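Local coordinates for protein ML032222a iGluR (Mnemiopsis leidyi, PDB 4YKI) that binds glycine in the ligand-binding domain of a ctenophore ionotropic glutamate receptor subunit, probably gating an ion channel, at residues Val116-Gly121 with Asp199-Ser204; Leu10-Val15 with Tyr53-Pro58; Glu47-Thr52 with Ser226-His231; Glu176-Gly181 with His194-Asp199. One frame throughout, in Å; residues are numbered along the deposited sequence.

Overall arrangement
The four contacts fall at two ends of the bilobed ligand-binding domain, with the glycine pocket in between. Contacts 1 and 4 lie in one lobe, their centres 8 Å apart. They share Asp199, and Lys118 NZ lies 2.7 Å from Arg179 O, a probable hydrogen bond. Contacts 2 and 3 lie in the other lobe, centres 16 Å apart, joined where Leu10 N meets Thr52 O at 2.9 Å. The pairs do not touch: centres of contacts 1 and 3 are 42 Å apart, nearest atoms of contacts 2 and 4 about 11 Å. The side chains of Val15 (contact 2) and Asn195 (contact 4) lie about 8 Å and 10 Å from the bound glycine.

Contact 1: residues Val116-Gly121 with Asp199-Ser204; sequences VVKGEG and DCDVFS. With SO4 (sulfate ion), chain F.
Val117 and Phe203 form an antiparallel hydrogen-bonded pair: Val117 N donates to Phe203 O at 2.8 Å, and Phe203 N returns a straighter bond to Val117 O (169° at the hydrogen). On the side of this sheet away from the Phe203 ring, Val116 CB packs on Val202 CG1 at 3.7 Å. Lys118 stretches out with CG trans to its backbone N (chi1 176°) and the chain extended, which carries NZ past the Asp201 backbone to a salt bridge with Asp201 OD2 at 3.1 Å, met from above the carboxylate plane. The same NZ also donates to Arg179 O, tying the strand to that residue as well. Were Lys118 a methionine, Asp201 would probably be left without its charged mate and Arg179 O without this donor. Where the strands part, a water accepts from Gly119 N and donates to Asp201 O. At the other end Ser204 N and OG hold a sulfate, probably from the crystallisation liquor, N reaching O4 at 2.9 Å. The type I turn Asp199-Val202, which carries Cys200 of the disulfide to Cys255, leads into strand 202-218; strand 109-118 pairs on with 183-188, and helix 171-179 covers Val116 and Val202 through Leu178.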
# COMPACT_ATOMS: atom_id res chain seq x y z
N VAL B 116 -4.50 1.82 -22.52
CA VAL B 116 -5.42 1.01 -23.30
C VAL B 116 -5.64 1.66 -24.66
O VAL B 116 -5.44 2.85 -24.82
CB VAL B 116 -6.79 0.79 -22.58
CG1 VAL B 116 -6.58 0.03 -21.28
CG2 VAL B 116 -7.50 2.11 -22.33
N VAL B 117 -6.07 0.85 -25.61
CA VAL B 117 -6.15 1.23 -27.01
C VAL B 117 -7.40 0.65 -27.67
O VAL B 117 -7.79 -0.49 -27.41
CB VAL B 117 -4.86 0.80 -27.79
CG1 VAL B 117 -4.68 -0.70 -27.79
CG2 VAL B 117 -4.84 1.36 -29.20
N LYS B 118 -8.00 1.45 -28.55
CA LYS B 118 -9.01 0.96 -29.48
C LYS B 118 -8.51 1.16 -30.90
O LYS B 118 -8.06 2.24 -31.26
CB LYS B 118 -10.34 1.68 -29.27
CG LYS B 118 -11.41 1.28 -30.26
CD LYS B 118 -12.78 1.81 -29.89
CE LYS B 118 -13.74 1.58 -31.05
NZ LYS B 118 -15.13 1.87 -30.63
N GLY B 119 -8.53 0.10 -31.69
CA GLY B 119 -8.11 0.17 -33.07
C GLY B 119 -7.89 -1.20 -33.67
O GLY B 119 -7.32 -2.09 -33.04
N GLU B 120 -8.34 -1.34 -34.92
CA GLU B 120 -8.00 -2.50 -35.72
C GLU B 120 -6.64 -2.28 -36.39
O GLU B 120 -6.14 -1.14 -36.46
CB GLU B 120 -9.09 -2.78 -36.76
CG GLU B 120 -10.45 -3.11 -36.11
CD GLU B 120 -11.62 -3.23 -37.09
OE1 GLU B 120 -11.40 -3.10 -38.30
OE2 GLU B 120 -12.75 -3.50 -36.64
N GLY B 121 -6.03 -3.37 -36.86
CA GLY B 121 -4.77 -3.26 -37.56
C GLY B 121 -3.57 -3.29 -36.63
O GLY B 121 -3.60 -3.85 -35.53
N ASP B 199 -16.17 -3.04 -22.84
CA ASP B 199 -15.59 -2.54 -24.09
C ASP B 199 -14.71 -3.62 -24.68
O ASP B 199 -13.50 -3.66 -24.48
CB ASP B 199 -14.81 -1.25 -23.85
CG ASP B 199 -15.71 -0.09 -23.51
OD1 ASP B 199 -16.04 0.09 -22.33
OD2 ASP B 199 -16.11 0.63 -24.43
N CYS B 200 -15.33 -4.50 -25.45
CA CYS B 200 -14.65 -5.68 -25.94
C CYS B 200 -13.66 -5.36 -27.06
O CYS B 200 -12.86 -6.21 -27.43
CB CYS B 200 -15.67 -6.72 -26.43
SG CYS B 200 -16.93 -7.17 -25.21
N ASP B 201 -13.73 -4.15 -27.59
CA ASP B 201 -12.83 -3.69 -28.65
C ASP B 201 -11.75 -2.76 -28.09
O ASP B 201 -11.10 -2.04 -28.84
CB ASP B 201 -13.64 -3.01 -29.77
CG ASP B 201 -14.50 -1.85 -29.26
OD1 ASP B 201 -14.53 -1.62 -28.03
OD2 ASP B 201 -15.16 -1.18 -30.09
N VAL B 202 -11.57 -2.76 -26.77
CA VAL B 202 -10.48 -2.03 -26.13
C VAL B 202 -9.50 -3.04 -25.54
O VAL B 202 -9.91 -3.97 -24.83
CB VAL B 202 -11.03 -1.08 -25.04
CG1 VAL B 202 -9.91 -0.50 -24.20
CG2 VAL B 202 -11.83 0.04 -25.68
N PHE B 203 -8.21 -2.84 -25.81
CA PHE B 203 -7.14 -3.75 -25.44
C PHE B 203 -6.01 -3.03 -24.70
O PHE B 203 -5.93 -1.81 -24.72
CB PHE B 203 -6.58 -4.43 -26.72
CG PHE B 203 -7.62 -5.20 -27.49
CD1 PHE B 203 -7.88 -6.51 -27.17
CD2 PHE B 203 -8.37 -4.60 -28.49
CE1 PHE B 203 -8.86 -7.24 -27.86
CE2 PHE B 203 -9.34 -5.33 -29.19
CZ PHE B 203 -9.58 -6.63 -28.86
N SER B 204 -5.15 -3.79 -24.07
CA SER B 204 -4.00 -3.24 -23.37
C SER B 204 -2.89 -2.78 -24.30
O SER B 204 -2.68 -3.34 -25.39
CB SER B 204 -3.42 -4.30 -22.44
OG SER B 204 -4.37 -4.70 -21.51
S SO4 F . -5.13 -7.74 -23.43
O1 SO4 F . -4.05 -7.98 -24.38
O2 SO4 F . -6.03 -8.89 -23.37
O3 SO4 F . -4.57 -7.53 -22.10
O4 SO4 F . -5.88 -6.58 -23.87
O HOH W 1 -10.45 -2.16 -31.48

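Contact 2: residues Leu10-Val15 with Tyr53-Pro58; sequences LRLGSV and YEYIQP
The Tyr53 and Tyr55 rings stand on the same side of the sheet as Leu12, which touches both obliquely: its CD1 lies 3.9 Å from Tyr53 CD2 and also packs on Tyr53 CB, and its CB meets Tyr55 CD1 at 3.8 Å. One face of the Tyr55 ring carries Tyr53 CD2, 4.1 Å above the plane and shifted toward the rim; Ser14 CB nears this ring at a slant, and the Trp34 ring meets it at about 40°. Tyr55 OH is hydrogen-bonded to Asn39 OD1. Beneath the rings runs a parallel ladder: Glu54 N to Leu10 O, Leu12 N to Glu54 O (2.8 Å) and Ile56 N to Leu12 O (2.8 Å), closing with a weak bond from Ser14 N to Ile56 O. On the reverse face Ile56 CD1 lies alongside Arg11 CB at 3.8 Å, while the bent Arg11 chain (chi2 87°) turns its guanidinium off to Asp86. Past the strand ends Val15 CG1 meets Pro58 CD at 3.7 Å. Ser14 O is buried with no hydrogen-bond partner. Strand 9-13 is central in a parallel sheet, between 52-56 and 87-89; helix 37-49 lies over the tyrosine face through Val42 and Val43, and helix 75-81 receives Val15 and Pro58 on Met76.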
# COMPACT_ATOMS: atom_id res chain seq x y z
N LEU B 10 -17.08 17.40 9.27
CA LEU B 10 -16.05 17.38 8.26
C LEU B 10 -16.59 17.75 6.88
O LEU B 10 -17.64 17.29 6.47
CB LEU B 10 -15.38 16.00 8.18
CG LEU B 10 -14.66 15.47 9.43
CD1 LEU B 10 -13.94 14.16 9.11
CD2 LEU B 10 -13.69 16.53 9.99
N ARG B 11 -15.83 18.57 6.17
CA ARG B 11 -16.06 18.87 4.77
C ARG B 11 -15.12 17.97 3.99
O ARG B 11 -13.90 18.04 4.17
CB ARG B 11 -15.80 20.35 4.48
CG ARG B 11 -16.73 21.34 5.23
CD ARG B 11 -16.27 21.77 6.65
NE ARG B 11 -14.84 21.98 6.65
CZ ARG B 11 -14.20 23.04 6.18
NH1 ARG B 11 -14.87 24.12 5.79
NH2 ARG B 11 -12.87 23.01 6.12
N LEU B 12 -15.68 17.12 3.15
CA LEU B 12 -14.91 16.09 2.44
C LEU B 12 -14.86 16.39 0.96
O LEU B 12 -15.90 16.50 0.31
CB LEU B 12 -15.54 14.71 2.67
CG LEU B 12 -15.66 14.29 4.14
CD1 LEU B 12 -16.35 12.93 4.21
CD2 LEU B 12 -14.30 14.26 4.81
N GLY B 13 -13.66 16.54 0.42
CA GLY B 13 -13.51 16.74 -1.01
C GLY B 13 -13.75 15.45 -1.76
O GLY B 13 -13.21 14.40 -1.38
N SER B 14 -14.51 15.53 -2.84
CA SER B 14 -14.74 14.37 -3.68
C SER B 14 -15.29 14.80 -5.03
O SER B 14 -15.70 15.96 -5.21
CB SER B 14 -15.70 13.36 -3.01
OG SER B 14 -15.51 12.05 -3.54
N VAL B 15 -15.28 13.85 -5.96
CA VAL B 15 -15.92 13.98 -7.26
C VAL B 15 -16.40 12.58 -7.66
O VAL B 15 -15.94 11.59 -7.12
CB VAL B 15 -14.97 14.50 -8.37
CG1 VAL B 15 -14.53 15.91 -8.10
CG2 VAL B 15 -13.77 13.59 -8.60
N TYR B 53 -20.72 14.92 8.25
CA TYR B 53 -19.93 15.32 7.10
C TYR B 53 -20.81 15.81 5.97
O TYR B 53 -22.03 15.63 5.96
CB TYR B 53 -19.05 14.14 6.61
CG TYR B 53 -19.84 12.94 6.18
CD1 TYR B 53 -20.27 12.01 7.11
CD2 TYR B 53 -20.22 12.77 4.85
CE1 TYR B 53 -21.04 10.93 6.74
CE2 TYR B 53 -20.99 11.68 4.47
CZ TYR B 53 -21.40 10.77 5.43
OH TYR B 53 -22.17 9.68 5.11
N GLU B 54 -20.16 16.45 5.01
CA GLU B 54 -20.74 16.77 3.72
C GLU B 54 -19.64 16.64 2.69
O GLU B 54 -18.46 16.70 3.03
CB GLU B 54 -21.30 18.19 3.71
CG GLU B 54 -20.23 19.28 3.84
CD GLU B 54 -20.82 20.66 3.96
OE1 GLU B 54 -20.99 21.10 5.12
OE2 GLU B 54 -21.10 21.28 2.92
N TYR B 55 -20.02 16.50 1.43
CA TYR B 55 -19.07 16.44 0.34
C TYR B 55 -19.06 17.75 -0.43
O TYR B 55 -20.12 18.33 -0.70
CB TYR B 55 -19.44 15.29 -0.60
CG TYR B 55 -19.33 13.89 -0.02
CD1 TYR B 55 -18.10 13.30 0.20
CD2 TYR B 55 -20.46 13.16 0.28
CE1 TYR B 55 -18.00 12.03 0.70
CE2 TYR B 55 -20.38 11.88 0.79
CZ TYR B 55 -19.15 11.31 0.98
OH TYR B 55 -19.03 10.01 1.44
N ILE B 56 -17.87 18.20 -0.80
CA ILE B 56 -17.67 19.45 -1.54
C ILE B 56 -16.81 19.13 -2.77
O ILE B 56 -15.68 18.63 -2.65
CB ILE B 56 -16.97 20.53 -0.69
CG1 ILE B 56 -17.85 20.84 0.54
CG2 ILE B 56 -16.64 21.80 -1.53
CD1 ILE B 56 -17.40 21.99 1.40
N GLN B 57 -17.37 19.41 -3.94
CA GLN B 57 -16.64 19.22 -5.18
C GLN B 57 -15.94 20.49 -5.60
O GLN B 57 -16.48 21.57 -5.45
CB GLN B 57 -17.60 18.79 -6.28
CG GLN B 57 -18.44 17.60 -5.95
CD GLN B 57 -19.11 17.05 -7.18
OE1 GLN B 57 -18.45 16.61 -8.12
NE2 GLN B 57 -20.44 17.07 -7.18
N PRO B 58 -14.74 20.39 -6.18
CA PRO B 58 -14.10 21.60 -6.70
C PRO B 58 -14.84 22.10 -7.93
O PRO B 58 -15.28 21.30 -8.76
CB PRO B 58 -12.70 21.12 -7.08
CG PRO B 58 -12.91 19.70 -7.44
CD PRO B 58 -13.96 19.18 -6.48

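Contact 3: residues Glu47-Thr52 with Ser226-His231; sequences EDLGFT and SLIDSH
Leu49 and His231 reach one another from opposite directions, each with CG trans to its own carbonyl carbon (chi1 -70° and -79°), and this sets a leucine methyl over an imidazole face. Leu49 CD2 lies 3.6 Å from the ring centroid, 27° off the normal, a CH-pi contact displaced toward NE2, which it approaches to 3.2 Å. The second methyl, CD1, meets Ile228 CD1 at 4.2 Å, and CD2 also touches Leu227 CD2 at 4.1 Å, so one leucine sits among three side chains on one side of helix 225-238. Asp48 CB comes to the imidazole edge, 4.0 Å from CE1. In the ring plane a water lies 2.6 Å from His231 ND1 and donates to Asp48 OD2 at 2.7 Å, joining the polar rims of the two helices. An alanine in place of His231 would remove the ring, and Leu49 CD2 would probably lose its packing surface and the water on Asp48 its second anchor. Leu45, a turn earlier in helix 37-49, touches His231 too. Gly50, with positive phi, ends helix 37-49 and turns the chain into strand 52-56. The contact is plain helix-to-helix packing in the periplasmic-binding-protein-like fold of glutamate receptor ligand-binding domains.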
# COMPACT_ATOMS: atom_id res chain seq x y z
N GLU B 47 -19.72 6.69 11.54
CA GLU B 47 -20.40 5.97 12.61
C GLU B 47 -19.46 5.61 13.74
O GLU B 47 -19.82 5.72 14.91
CB GLU B 47 -21.05 4.72 12.05
CG GLU B 47 -22.22 5.07 11.18
CD GLU B 47 -22.78 3.89 10.45
OE1 GLU B 47 -22.19 2.79 10.51
OE2 GLU B 47 -23.82 4.09 9.79
N ASP B 48 -18.24 5.22 13.39
CA ASP B 48 -17.29 4.77 14.39
C ASP B 48 -16.58 5.94 15.10
O ASP B 48 -16.22 5.81 16.26
CB ASP B 48 -16.27 3.83 13.74
CG ASP B 48 -16.89 2.51 13.27
OD1 ASP B 48 -18.05 2.19 13.64
OD2 ASP B 48 -16.22 1.77 12.52
N LEU B 49 -16.38 7.06 14.40
CA LEU B 49 -15.60 8.17 14.95
C LEU B 49 -16.46 9.35 15.42
O LEU B 49 -15.95 10.26 16.08
CB LEU B 49 -14.58 8.65 13.93
CG LEU B 49 -13.44 7.65 13.69
CD1 LEU B 49 -12.61 7.99 12.47
CD2 LEU B 49 -12.52 7.59 14.92
N GLY B 50 -17.74 9.34 15.08
CA GLY B 50 -18.70 10.27 15.65
C GLY B 50 -18.78 11.63 15.00
O GLY B 50 -19.24 12.57 15.65
N PHE B 51 -18.36 11.76 13.75
CA PHE B 51 -18.47 13.03 13.04
C PHE B 51 -19.65 13.03 12.08
O PHE B 51 -20.12 11.98 11.68
CB PHE B 51 -17.17 13.39 12.28
CG PHE B 51 -16.74 12.39 11.20
CD1 PHE B 51 -17.25 12.47 9.90
CD2 PHE B 51 -15.80 11.40 11.47
CE1 PHE B 51 -16.84 11.58 8.93
CE2 PHE B 51 -15.40 10.50 10.47
CZ PHE B 51 -15.91 10.60 9.21
N THR B 52 -20.13 14.23 11.76
CA THR B 52 -21.02 14.42 10.62
C THR B 52 -20.18 14.93 9.46
O THR B 52 -19.03 15.32 9.64
CB THR B 52 -22.15 15.40 10.93
OG1 THR B 52 -21.60 16.67 11.27
CG2 THR B 52 -23.01 14.90 12.06
N SER B 226 -4.12 10.70 12.69
CA SER B 226 -3.84 9.48 13.44
C SER B 226 -5.08 8.58 13.56
O SER B 226 -4.99 7.36 13.41
CB SER B 226 -3.28 9.81 14.82
OG SER B 226 -2.00 10.42 14.70
N LEU B 227 -6.23 9.17 13.83
CA LEU B 227 -7.49 8.43 13.89
C LEU B 227 -7.91 7.86 12.55
O LEU B 227 -8.31 6.70 12.45
CB LEU B 227 -8.60 9.31 14.45
CG LEU B 227 -8.53 9.53 15.95
CD1 LEU B 227 -9.45 10.65 16.39
CD2 LEU B 227 -8.89 8.23 16.67
N ILE B 228 -7.83 8.67 11.50
CA ILE B 228 -8.18 8.18 10.18
C ILE B 228 -7.26 7.02 9.77
O ILE B 228 -7.74 5.99 9.28
CB ILE B 228 -8.15 9.32 9.13
CG1 ILE B 228 -9.25 10.35 9.44
CG2 ILE B 228 -8.28 8.78 7.70
CD1 ILE B 228 -10.65 9.84 9.26
N ASP B 229 -5.96 7.17 10.01
CA ASP B 229 -4.99 6.12 9.68
C ASP B 229 -5.31 4.81 10.40
O ASP B 229 -5.33 3.74 9.80
CB ASP B 229 -3.57 6.57 10.03
CG ASP B 229 -3.01 7.61 9.07
OD1 ASP B 229 -3.63 7.89 8.02
OD2 ASP B 229 -1.91 8.10 9.39
N SER B 230 -5.56 4.91 11.70
CA SER B 230 -5.85 3.73 12.50
C SER B 230 -7.08 2.99 11.96
O SER B 230 -7.08 1.77 11.77
CB SER B 230 -6.08 4.12 13.96
OG SER B 230 -4.86 4.45 14.60
N HIS B 231 -8.14 3.75 11.70
CA HIS B 231 -9.39 3.16 11.28
C HIS B 231 -9.30 2.59 9.87
O HIS B 231 -9.85 1.54 9.60
CB HIS B 231 -10.53 4.17 11.46
CG HIS B 231 -10.99 4.26 12.89
ND1 HIS B 231 -12.26 3.89 13.30
CD2 HIS B 231 -10.37 4.74 13.98
CE1 HIS B 231 -12.38 4.14 14.60
NE2 HIS B 231 -11.24 4.64 15.03
O HOH W 2 -13.90 2.90 11.59

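Contact 4: residues Glu176-Gly181 with His194-Asp199; sequences ETLRGG and HNLISD
Arg179 grips Asp199 side-on, and this bidentate salt bridge is the tight part of the contact. NE donates to OD2 at 2.8 Å, while NH2 reaches OD1 at 2.9 Å in an almost straight bond, 177° at the hydrogen. The two planar groups are nearly coplanar, 18° apart, although the side chains themselves cross at about a right angle. OD1 uses its syn lone pair and itself lies in the guanidinium plane; at OD2 the donor also comes on the syn side but stands somewhat out of plane. An extended chain from CG to NE (chi2 175°) brings the guanidinium from the helix across to the loop. With one nitrogen on each oxygen, the carboxylate is held against rotation about its CB-CG bond, and the two opposite charges probably steady each other at an exposed edge.

The second tight point is apolar: Leu178 CD2 and Leu196 CD1 meet tip to tip at 3.8 Å. Toward solvent the contact is looser. Arg179 NH2 stays 3.8 Å from Asn195 O, and a water bridges them, accepting from NH2 at 3.0 Å and donating to Asn195 O at 2.8 Å.

The Leu196-Asp199 segment is a type I turn, closed by Asp199 N to Leu196 O, that follows helix 189-195 and presents the carboxylate. Asn195 ND2 is held by Val191 O and Gln18 O. Helix 171-179 thus lies against the end of helix 189-195, Leu196 also touching Ile175, while Leu178 and Leu196 both rest on Val116 of strand 109-118.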
# COMPACT_ATOMS: atom_id res chain seq x y z
N GLU B 176 -15.02 8.67 -23.81
CA GLU B 176 -15.70 8.99 -25.07
C GLU B 176 -14.71 9.10 -26.23
O GLU B 176 -14.99 8.66 -27.35
CB GLU B 176 -16.46 10.30 -24.92
CG GLU B 176 -17.14 10.80 -26.20
CD GLU B 176 -17.77 12.17 -26.04
OE1 GLU B 176 -17.62 12.78 -24.96
OE2 GLU B 176 -18.41 12.65 -27.01
N THR B 177 -13.55 9.69 -25.97
CA THR B 177 -12.52 9.82 -26.98
C THR B 177 -11.92 8.46 -27.30
O THR B 177 -11.74 8.12 -28.49
CB THR B 177 -11.43 10.84 -26.54
OG1 THR B 177 -12.05 12.10 -26.28
CG2 THR B 177 -10.42 11.02 -27.62
N LEU B 178 -11.65 7.66 -26.29
CA LEU B 178 -11.16 6.30 -26.50
C LEU B 178 -12.14 5.50 -27.37
O LEU B 178 -11.74 4.81 -28.32
CB LEU B 178 -10.97 5.61 -25.16
CG LEU B 178 -10.60 4.13 -25.22
CD1 LEU B 178 -9.23 3.89 -25.84
CD2 LEU B 178 -10.67 3.55 -23.84
N ARG B 179 -13.43 5.58 -27.05
CA ARG B 179 -14.45 4.82 -27.78
C ARG B 179 -14.59 5.30 -29.21
O ARG B 179 -15.08 4.54 -30.08
CB ARG B 179 -15.79 4.88 -27.03
CG ARG B 179 -15.78 4.03 -25.79
CD ARG B 179 -17.06 4.16 -24.97
NE ARG B 179 -17.06 3.22 -23.87
CZ ARG B 179 -17.77 3.36 -22.74
NH1 ARG B 179 -18.53 4.43 -22.56
NH2 ARG B 179 -17.69 2.43 -21.82
N GLY B 180 -14.18 6.52 -29.48
CA GLY B 180 -14.16 7.01 -30.84
C GLY B 180 -13.14 6.35 -31.75
O GLY B 180 -13.23 6.50 -32.98
N GLY B 181 -12.19 5.63 -31.17
CA GLY B 181 -11.26 4.80 -31.93
C GLY B 181 -9.93 5.44 -32.27
O GLY B 181 -9.76 6.65 -32.18
N HIS B 194 -12.61 -1.23 -14.10
CA HIS B 194 -14.02 -1.14 -13.81
C HIS B 194 -14.83 -0.58 -14.97
O HIS B 194 -15.87 -1.14 -15.37
CB HIS B 194 -14.27 -0.28 -12.59
CG HIS B 194 -15.72 -0.09 -12.33
ND1 HIS B 194 -16.51 -1.09 -11.79
CD2 HIS B 194 -16.55 0.92 -12.64
CE1 HIS B 194 -17.75 -0.66 -11.72
NE2 HIS B 194 -17.81 0.55 -12.24
N ASN B 195 -14.36 0.54 -15.50
CA ASN B 195 -15.14 1.33 -16.44
C ASN B 195 -15.15 0.80 -17.88
O ASN B 195 -16.04 1.15 -18.63
CB ASN B 195 -14.71 2.79 -16.38
CG ASN B 195 -15.19 3.47 -15.12
OD1 ASN B 195 -16.38 3.74 -15.00
ND2 ASN B 195 -14.31 3.70 -14.18
N LEU B 196 -14.18 -0.04 -18.23
CA LEU B 196 -14.07 -0.53 -19.61
C LEU B 196 -14.37 -2.03 -19.70
O LEU B 196 -14.07 -2.67 -20.71
CB LEU B 196 -12.68 -0.21 -20.16
CG LEU B 196 -12.36 1.29 -20.21
CD1 LEU B 196 -10.93 1.51 -20.65
CD2 LEU B 196 -13.30 2.04 -21.11
N ILE B 197 -15.01 -2.57 -18.67
CA ILE B 197 -15.27 -4.01 -18.58
C ILE B 197 -16.04 -4.59 -19.77
O ILE B 197 -15.79 -5.73 -20.17
CB ILE B 197 -16.00 -4.37 -17.25
CG1 ILE B 197 -16.02 -5.89 -17.02
CG2 ILE B 197 -17.40 -3.76 -17.21
CD1 ILE B 197 -14.65 -6.50 -16.83
N SER B 198 -16.94 -3.80 -20.33
CA SER B 198 -17.79 -4.22 -21.46
C SER B 198 -17.38 -3.60 -22.80
O SER B 198 -18.14 -3.63 -23.78
CB SER B 198 -19.25 -3.86 -21.18
OG SER B 198 -19.45 -2.46 -21.22
N ASP B 199 -16.17 -3.04 -22.84
CA ASP B 199 -15.59 -2.54 -24.09
C ASP B 199 -14.71 -3.62 -24.68
O ASP B 199 -13.50 -3.66 -24.48
CB ASP B 199 -14.81 -1.25 -23.85
CG ASP B 199 -15.71 -0.09 -23.51
OD1 ASP B 199 -16.04 0.09 -22.33
OD2 ASP B 199 -16.11 0.63 -24.43
O HOH W 3 -18.23 2.86 -18.87